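Local coordinates for metallocarboxypeptidase (PDB 3DWC), which probably removes single amino acids, other than proline, from the C-terminal ends of peptides as a metal-dependent M32-family carboxypeptidase, at residues R11-T14 and K15-R18; L49-H52 and M53-I57; F139-E142 and G143-A147; S150-H153 and P154-L158. All blocks are in the same frame, centred on the assembly; numbering follows the deposited sequence.

Interaction 1 (R11-T14 and K15-R18); sequences RVFT and KLYR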
# COMPACT_ATOMS: atom_id res chain seq x y z
N ARG B 11 17.70 2.18 -19.31
CA ARG B 11 16.26 2.40 -19.53
C ARG B 11 15.40 1.19 -19.15
O ARG B 11 14.34 1.33 -18.54
CB ARG B 11 16.05 2.75 -21.01
CG ARG B 11 14.64 3.22 -21.36
CD ARG B 11 14.37 3.25 -22.91
NE ARG B 11 14.15 1.89 -23.44
CZ ARG B 11 13.06 1.15 -23.19
NH1 ARG B 11 12.05 1.62 -22.44
NH2 ARG B 11 12.96 -0.08 -23.69
N VAL B 12 15.86 0.00 -19.53
CA VAL B 12 15.20 -1.23 -19.14
C VAL B 12 15.24 -1.36 -17.64
O VAL B 12 14.24 -1.70 -17.03
CB VAL B 12 15.86 -2.46 -19.77
CG1 VAL B 12 15.28 -3.74 -19.20
CG2 VAL B 12 15.70 -2.41 -21.29
N PHE B 13 16.37 -1.05 -17.01
CA PHE B 13 16.49 -1.27 -15.56
C PHE B 13 15.67 -0.26 -14.73
O PHE B 13 15.19 -0.60 -13.66
CB PHE B 13 17.96 -1.37 -15.15
CG PHE B 13 18.50 -2.76 -15.28
CD1 PHE B 13 18.97 -3.22 -16.49
CD2 PHE B 13 18.44 -3.64 -14.21
CE1 PHE B 13 19.45 -4.51 -16.63
CE2 PHE B 13 18.89 -4.95 -14.35
CZ PHE B 13 19.40 -5.38 -15.59
N THR B 14 15.50 0.95 -15.25
CA THR B 14 14.59 1.92 -14.68
C THR B 14 13.15 1.42 -14.77
O THR B 14 12.41 1.57 -13.82
CB THR B 14 14.76 3.29 -15.36
OG1 THR B 14 16.08 3.79 -15.05
CG2 THR B 14 13.67 4.32 -14.89
N LYS B 15 12.77 0.79 -15.88
CA LYS B 15 11.45 0.17 -16.01
C LYS B 15 11.23 -0.85 -14.91
O LYS B 15 10.23 -0.77 -14.18
CB LYS B 15 11.31 -0.46 -17.40
CG LYS B 15 9.93 -0.68 -17.86
CD LYS B 15 9.80 -0.66 -19.38
CE LYS B 15 10.73 -1.66 -20.07
NZ LYS B 15 10.22 -2.18 -21.41
N LEU B 16 12.17 -1.78 -14.77
CA LEU B 16 12.13 -2.81 -13.72
C LEU B 16 12.04 -2.25 -12.31
O LEU B 16 11.28 -2.75 -11.50
CB LEU B 16 13.36 -3.73 -13.82
CG LEU B 16 13.42 -4.67 -15.03
CD1 LEU B 16 14.80 -5.34 -15.12
CD2 LEU B 16 12.20 -5.75 -15.06
N TYR B 17 12.80 -1.19 -12.03
CA TYR B 17 12.77 -0.46 -10.75
C TYR B 17 11.36 0.05 -10.48
O TYR B 17 10.83 -0.11 -9.37
CB TYR B 17 13.79 0.68 -10.78
CG TYR B 17 13.97 1.44 -9.49
CD1 TYR B 17 14.78 0.97 -8.49
CD2 TYR B 17 13.31 2.65 -9.28
CE1 TYR B 17 14.96 1.69 -7.29
CE2 TYR B 17 13.45 3.36 -8.09
CZ TYR B 17 14.30 2.89 -7.11
OH TYR B 17 14.45 3.59 -5.91
N ARG B 18 10.69 0.56 -11.50
CA ARG B 18 9.34 1.06 -11.32
C ARG B 18 8.37 -0.02 -11.00
O ARG B 18 7.48 0.16 -10.16
CB ARG B 18 8.82 1.79 -12.56
CG ARG B 18 9.56 3.04 -12.98
CD ARG B 18 10.03 3.88 -11.81
NE ARG B 18 10.80 5.04 -12.30
CZ ARG B 18 11.39 5.91 -11.50
NH1 ARG B 18 11.31 5.76 -10.19
NH2 ARG B 18 12.08 6.94 -12.00
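L16 overlaps the ring of F13 with one methyl: CD1 sits over a face of the phenyl group, offset toward its rim, 4.1 Å from CD2 of F13. The same methyl lies 4.4 Å from CG1 of V12, one helical turn back, so a single leucine branch bridges the i-3 and i-4 positions. K15 runs beside R11, both chains pointing the same way and each bent at chi3; K15 NZ ends 4.1 Å from R11 NH2. These like charges are probably eased by E8, which forms a salt bridge with R11 NH2. All of this belongs to a regular alpha-helix, 3-32, whose i to i+4 backbone bonds run from K15 N to R11 O through to R18 N to T14 O, 3.1 Å. R18 sets CG beside its backbone N (chi1 -63°), 3.3 Å from T14 O; the bend at chi2 comes beyond CG, and NE passes 3.9 Å from T14 CG2. T14 turns OG1 to the side of its own backbone N (chi1 -65°), where it is hydrogen-bonded to E10 O and to T285 OG1. Along the apolar side, F13 reaches M87 and A90 of helix 78-95, and L16 packs on helix 39-57; K15 and R18 pack on E48 and A44 of the second subunit.

Interaction 2 (L49-H52 and M53-I57); sequences LQLH and MHDTI
The imidazole of H52 carries the hydroxyl of T56 over the centre of one face, OG1 standing 3.8 Å from both CE1 and NE2 of H52. Ring contacts continue beyond the turn: Y19 meets H52 with its ring plane steeply inclined, and the H52 ring of the second subunit stacks on the H52 ring of this chain. T56 OG1 is held above the ring because it donates to H52 O at 2.8 Å, approaching from above the carbonyl plane, 45° out of it. H52 O therefore accepts twice, from this hydroxyl and from T56 N at 2.9 Å, the latter nearly in line with the carbonyl. The threonine makes this possible by setting OG1 beside its own backbone N (chi1 -58°), facing back down the turn. M53 meets L49 through CG, 4.2 Å from L49 CD2, and this CG also passes 3.3 Å from L49 O. The segments form the last turns of helix 39-57. L49, M53 and T56 pack on helix 3-32, I57 rests on A90 and E94 of helix 78-95, H54 bonds E94 and E99 through its two ring nitrogens, and L49 and H52 pack against the second subunit.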
# COMPACT_ATOMS: atom_id res chain seq x y z
N LEU B 49 2.56 -9.38 -11.75
CA LEU B 49 3.62 -8.35 -11.91
C LEU B 49 5.04 -8.97 -11.87
O LEU B 49 5.91 -8.58 -12.65
CB LEU B 49 3.50 -7.26 -10.85
CG LEU B 49 3.74 -5.78 -11.26
CD1 LEU B 49 4.06 -4.94 -10.05
CD2 LEU B 49 4.80 -5.59 -12.32
N GLN B 50 5.27 -9.92 -10.96
CA GLN B 50 6.51 -10.70 -10.92
C GLN B 50 6.75 -11.32 -12.28
O GLN B 50 7.86 -11.27 -12.78
CB GLN B 50 6.50 -11.80 -9.83
CG GLN B 50 6.50 -11.28 -8.37
CD GLN B 50 6.09 -12.33 -7.26
OE1 GLN B 50 5.76 -13.48 -7.52
NE2 GLN B 50 6.11 -11.88 -6.00
N LEU B 51 5.71 -11.91 -12.89
CA LEU B 51 5.82 -12.51 -14.23
C LEU B 51 6.36 -11.51 -15.27
O LEU B 51 7.31 -11.80 -16.02
CB LEU B 51 4.47 -13.05 -14.67
CG LEU B 51 4.36 -14.11 -15.75
CD1 LEU B 51 2.91 -14.37 -16.08
CD2 LEU B 51 5.06 -13.69 -17.00
N HIS B 52 5.78 -10.31 -15.29
CA HIS B 52 6.15 -9.30 -16.27
C HIS B 52 7.62 -8.90 -16.06
O HIS B 52 8.40 -8.86 -17.00
CB HIS B 52 5.21 -8.09 -16.18
CG HIS B 52 5.48 -7.04 -17.21
ND1 HIS B 52 5.46 -7.30 -18.56
CD2 HIS B 52 5.81 -5.73 -17.09
CE1 HIS B 52 5.77 -6.20 -19.22
NE2 HIS B 52 5.98 -5.23 -18.35
N MET B 53 8.00 -8.67 -14.81
CA MET B 53 9.40 -8.36 -14.51
C MET B 53 10.30 -9.48 -15.01
O MET B 53 11.33 -9.22 -15.62
CB MET B 53 9.60 -8.15 -13.03
CG MET B 53 8.80 -7.00 -12.51
SD MET B 53 9.05 -6.72 -10.77
CE MET B 53 10.78 -6.23 -10.73
N HIS B 54 9.89 -10.72 -14.80
CA HIS B 54 10.66 -11.86 -15.29
C HIS B 54 10.81 -11.92 -16.82
O HIS B 54 11.92 -12.19 -17.32
CB HIS B 54 10.03 -13.16 -14.83
CG HIS B 54 10.72 -14.38 -15.35
ND1 HIS B 54 11.92 -14.82 -14.84
CD2 HIS B 54 10.37 -15.25 -16.32
CE1 HIS B 54 12.28 -15.92 -15.47
NE2 HIS B 54 11.36 -16.20 -16.38
N ASP B 55 9.71 -11.70 -17.56
CA ASP B 55 9.73 -11.66 -19.02
C ASP B 55 10.56 -10.50 -19.55
O ASP B 55 11.23 -10.63 -20.56
CB ASP B 55 8.31 -11.52 -19.57
CG ASP B 55 7.47 -12.75 -19.34
OD1 ASP B 55 8.00 -13.80 -18.96
OD2 ASP B 55 6.25 -12.66 -19.53
N THR B 56 10.51 -9.36 -18.85
CA THR B 56 11.28 -8.19 -19.22
C THR B 56 12.78 -8.43 -19.13
O THR B 56 13.50 -8.18 -20.11
CB THR B 56 10.87 -6.99 -18.35
OG1 THR B 56 9.47 -6.77 -18.52
CG2 THR B 56 11.62 -5.72 -18.75
N ILE B 57 13.26 -8.95 -18.00
CA ILE B 57 14.71 -9.18 -17.81
C ILE B 57 15.24 -10.39 -18.58
O ILE B 57 16.43 -10.46 -18.87
CB ILE B 57 15.13 -9.29 -16.30
CG1 ILE B 57 16.63 -8.89 -16.11
CG2 ILE B 57 14.83 -10.67 -15.76
CD1 ILE B 57 17.15 -8.90 -14.65

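Interaction 3 (F139-E142 and G143-A147); sequences FREE and GKLRA
E142 and R146 lie side by side and point the same way, one helical turn apart, joined at their ends by a salt bridge. E142 is the straighter of the two: its CG is anti to the backbone N (chi1 -170°) and the chain beyond stays extended, carrying OE2 out alongside the arginine. R146 instead bends at chi3, which swings its guanidinium back to the carboxylate. OE2 comes in at the guanidinium edge, close to its plane, and uses the lone pair turned away from OE1; the carboxylate and guanidinium planes are inclined by 41°. The modelled 2.5 Å from R146 NH1 to E142 OE2 is too short to be taken literally, and the bond is bent (135° at the hydrogen). Lower down, the aliphatic stems also touch, R146 CD lying 3.7 Å from E142 CG. The carboxylate has a second positive partner, since OE1 forms a salt bridge with K105, so E142 is gripped through both oxygens. On another flank L145 lays CD2 against the backbone, 3.5 Å from E141 O and 4.2 Å from E141 CG, while the E141 carboxylate pairs with R104. F101 of helix 99-122 covers E141, E142 and L145, and helix 154-162 packs against R146 from A157 to I161. The pattern is the familiar i to i+4 glutamate-arginine pair of an alpha-helix, placed in the closing turns of helix 125-147, within the largely helical M32 fold.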
# COMPACT_ATOMS: atom_id res chain seq x y z
N PHE B 139 17.83 -28.07 -3.99
CA PHE B 139 18.91 -27.12 -3.66
C PHE B 139 20.21 -27.53 -4.32
O PHE B 139 20.93 -26.67 -4.84
CB PHE B 139 19.18 -27.05 -2.15
CG PHE B 139 18.07 -26.47 -1.35
CD1 PHE B 139 17.80 -26.95 -0.08
CD2 PHE B 139 17.30 -25.39 -1.83
CE1 PHE B 139 16.79 -26.41 0.68
CE2 PHE B 139 16.30 -24.85 -1.07
CZ PHE B 139 16.04 -25.36 0.18
N ARG B 140 20.51 -28.83 -4.26
CA ARG B 140 21.71 -29.37 -4.92
C ARG B 140 21.63 -29.14 -6.42
O ARG B 140 22.66 -28.86 -7.06
CB ARG B 140 21.85 -30.87 -4.67
CG ARG B 140 22.23 -31.27 -3.24
CD ARG B 140 22.06 -32.78 -3.04
NE ARG B 140 22.33 -33.21 -1.67
CZ ARG B 140 22.15 -34.45 -1.22
NH1 ARG B 140 22.44 -34.75 0.05
NH2 ARG B 140 21.68 -35.40 -2.02
N GLU B 141 20.42 -29.28 -6.97
CA GLU B 141 20.19 -29.06 -8.39
C GLU B 141 20.27 -27.58 -8.70
O GLU B 141 20.82 -27.18 -9.73
CB GLU B 141 18.82 -29.60 -8.81
CG GLU B 141 18.57 -29.52 -10.33
CD GLU B 141 17.22 -30.10 -10.74
OE1 GLU B 141 16.35 -30.30 -9.87
OE2 GLU B 141 17.04 -30.34 -11.96
N GLU B 142 19.71 -26.78 -7.80
CA GLU B 142 19.80 -25.32 -7.92
C GLU B 142 21.26 -24.85 -7.96
O GLU B 142 21.65 -24.13 -8.88
CB GLU B 142 19.03 -24.62 -6.80
CG GLU B 142 18.90 -23.11 -7.05
CD GLU B 142 17.92 -22.41 -6.12
OE1 GLU B 142 17.20 -23.09 -5.37
OE2 GLU B 142 17.88 -21.15 -6.14
N GLY B 143 22.07 -25.28 -6.99
CA GLY B 143 23.50 -24.94 -6.96
C GLY B 143 24.19 -25.16 -8.28
O GLY B 143 24.93 -24.28 -8.78
N LYS B 144 23.98 -26.33 -8.87
CA LYS B 144 24.61 -26.64 -10.15
C LYS B 144 24.21 -25.66 -11.27
O LYS B 144 25.06 -25.20 -12.04
CB LYS B 144 24.30 -28.08 -10.55
CG LYS B 144 25.15 -29.11 -9.82
CD LYS B 144 24.89 -30.52 -10.35
CE LYS B 144 25.52 -31.60 -9.47
NZ LYS B 144 25.09 -31.49 -8.03
N LEU B 145 22.92 -25.36 -11.36
CA LEU B 145 22.40 -24.42 -12.35
C LEU B 145 23.02 -23.04 -12.16
O LEU B 145 23.53 -22.44 -13.11
CB LEU B 145 20.86 -24.33 -12.25
CG LEU B 145 19.96 -25.25 -13.10
CD1 LEU B 145 20.74 -26.39 -13.78
CD2 LEU B 145 18.79 -25.78 -12.27
N ARG B 146 22.99 -22.54 -10.93
CA ARG B 146 23.55 -21.22 -10.62
C ARG B 146 25.09 -21.25 -10.82
O ARG B 146 25.67 -20.28 -11.33
CB ARG B 146 23.15 -20.75 -9.21
CG ARG B 146 21.74 -21.13 -8.79
CD ARG B 146 21.12 -20.19 -7.77
NE ARG B 146 20.56 -19.05 -8.46
CZ ARG B 146 19.33 -18.56 -8.33
NH1 ARG B 146 18.46 -19.08 -7.49
NH2 ARG B 146 18.98 -17.52 -9.06
N ALA B 147 25.72 -22.38 -10.50
CA ALA B 147 27.17 -22.55 -10.77
C ALA B 147 27.54 -22.31 -12.22
O ALA B 147 28.64 -21.83 -12.51
CB ALA B 147 27.64 -23.93 -10.33

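Interaction 4 (S150-H153 and P154-L158); sequences SGKH and PYEAL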
# COMPACT_ATOMS: atom_id res chain seq x y z
N SER B 150 31.25 -22.05 -14.33
CA SER B 150 32.29 -21.42 -13.49
C SER B 150 33.17 -22.44 -12.76
O SER B 150 34.33 -22.17 -12.47
CB SER B 150 31.64 -20.49 -12.46
OG SER B 150 30.83 -21.22 -11.57
N GLY B 151 32.59 -23.60 -12.46
CA GLY B 151 33.29 -24.62 -11.68
C GLY B 151 33.22 -24.32 -10.19
O GLY B 151 34.06 -24.78 -9.43
N LYS B 152 32.22 -23.53 -9.79
CA LYS B 152 31.98 -23.24 -8.39
C LYS B 152 31.25 -24.39 -7.74
O LYS B 152 30.43 -25.05 -8.36
CB LYS B 152 31.09 -22.02 -8.21
CG LYS B 152 31.73 -20.66 -8.40
CD LYS B 152 30.76 -19.62 -7.80
CE LYS B 152 30.89 -18.25 -8.44
NZ LYS B 152 29.67 -17.46 -8.06
N HIS B 153 31.52 -24.58 -6.46
CA HIS B 153 30.80 -25.55 -5.66
C HIS B 153 29.31 -25.13 -5.59
O HIS B 153 29.00 -23.96 -5.40
CB HIS B 153 31.43 -25.58 -4.26
CG HIS B 153 30.87 -26.63 -3.36
ND1 HIS B 153 29.52 -26.79 -3.15
CD2 HIS B 153 31.49 -27.59 -2.63
CE1 HIS B 153 29.32 -27.80 -2.32
NE2 HIS B 153 30.50 -28.31 -1.99
N PRO B 154 28.37 -26.07 -5.83
CA PRO B 154 26.93 -25.71 -5.76
C PRO B 154 26.52 -24.79 -4.60
O PRO B 154 25.77 -23.84 -4.82
CB PRO B 154 26.23 -27.07 -5.63
CG PRO B 154 27.33 -28.13 -5.76
CD PRO B 154 28.55 -27.46 -6.26
N TYR B 155 26.98 -25.09 -3.38
CA TYR B 155 26.68 -24.28 -2.20
C TYR B 155 27.25 -22.87 -2.34
O TYR B 155 26.61 -21.91 -1.99
CB TYR B 155 27.21 -24.93 -0.91
CG TYR B 155 26.70 -24.30 0.38
CD1 TYR B 155 25.36 -23.97 0.56
CD2 TYR B 155 27.56 -24.03 1.42
CE1 TYR B 155 24.90 -23.40 1.74
CE2 TYR B 155 27.11 -23.44 2.61
CZ TYR B 155 25.79 -23.13 2.76
OH TYR B 155 25.37 -22.54 3.94
N GLU B 156 28.46 -22.76 -2.87
CA GLU B 156 29.01 -21.46 -3.19
C GLU B 156 28.12 -20.66 -4.15
O GLU B 156 27.90 -19.47 -3.97
CB GLU B 156 30.42 -21.58 -3.75
CG GLU B 156 31.08 -20.23 -3.91
CD GLU B 156 32.54 -20.30 -4.24
OE1 GLU B 156 32.97 -19.49 -5.10
OE2 GLU B 156 33.26 -21.12 -3.63
N ALA B 157 27.60 -21.33 -5.18
CA ALA B 157 26.68 -20.69 -6.14
C ALA B 157 25.44 -20.18 -5.42
O ALA B 157 24.88 -19.12 -5.77
CB ALA B 157 26.31 -21.67 -7.29
N LEU B 158 25.02 -20.89 -4.36
CA LEU B 158 23.85 -20.50 -3.60
C LEU B 158 24.16 -19.35 -2.62
O LEU B 158 23.40 -18.38 -2.53
CB LEU B 158 23.23 -21.70 -2.89
CG LEU B 158 22.51 -22.74 -3.79
CD1 LEU B 158 22.27 -24.03 -3.01
CD2 LEU B 158 21.18 -22.21 -4.33
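H153 turns its CG anti to the backbone N (chi1 -174°) and sets its ring with chi2 at -51°, which brings ND1 round to the first turn of helix 154-162. This is an N-cap: ND1 accepts from Y155 N at 3.1 Å, with the donor near the imidazole plane and an N-H...N angle of 150°. Since ND1 acts as acceptor, the proton is probably on NE2, which bonds D374; the ring is thus held at both nitrogens and joins the helix start to the end of helix 358-374. H153 O starts the regular helix bonding, accepting from A157 N at 3.0 Å. P154 follows as the first helical residue; a proline here costs the helix no hydrogen bond, because an N-H at the first helical position would have no acceptor within the helix. The end of the Y155 side chain leads off to bond E369, and E156 OE2 is taken by L168 N at the start of helix 168-196. Ahead of the cap, S150 OG accepts from K152 N in an ST turn and also bonds A147 O. E156, extended beyond CG, crosses the K152 chain at about a right angle. Their contact is between oxygen and aliphatic stem rather than charge to charge: K152 NZ stays 4.9 Å from E156 OE1, whereas K152 CD comes to 3.5 Å from that same E156 OE1.

All four contacts are local and follow one another along the chain without nesting or crossing; none closes a long loop. Interaction 1 lies in helix 3-32 and interaction 2 at the end of helix 39-57, the next helix. These two pack together, L16 CD2 meeting T56 CG2 at 3.7 Å, and both face the second subunit. Interaction 3 ends helix 125-147, and interaction 4 spans the loop after it and the start of helix 154-162, folding this hairpin back so that A157 CB rests 3.3 Å from G143 O. The two pairs stay apart: interactions 2 and 3 are about 9 Å apart at their nearest atoms.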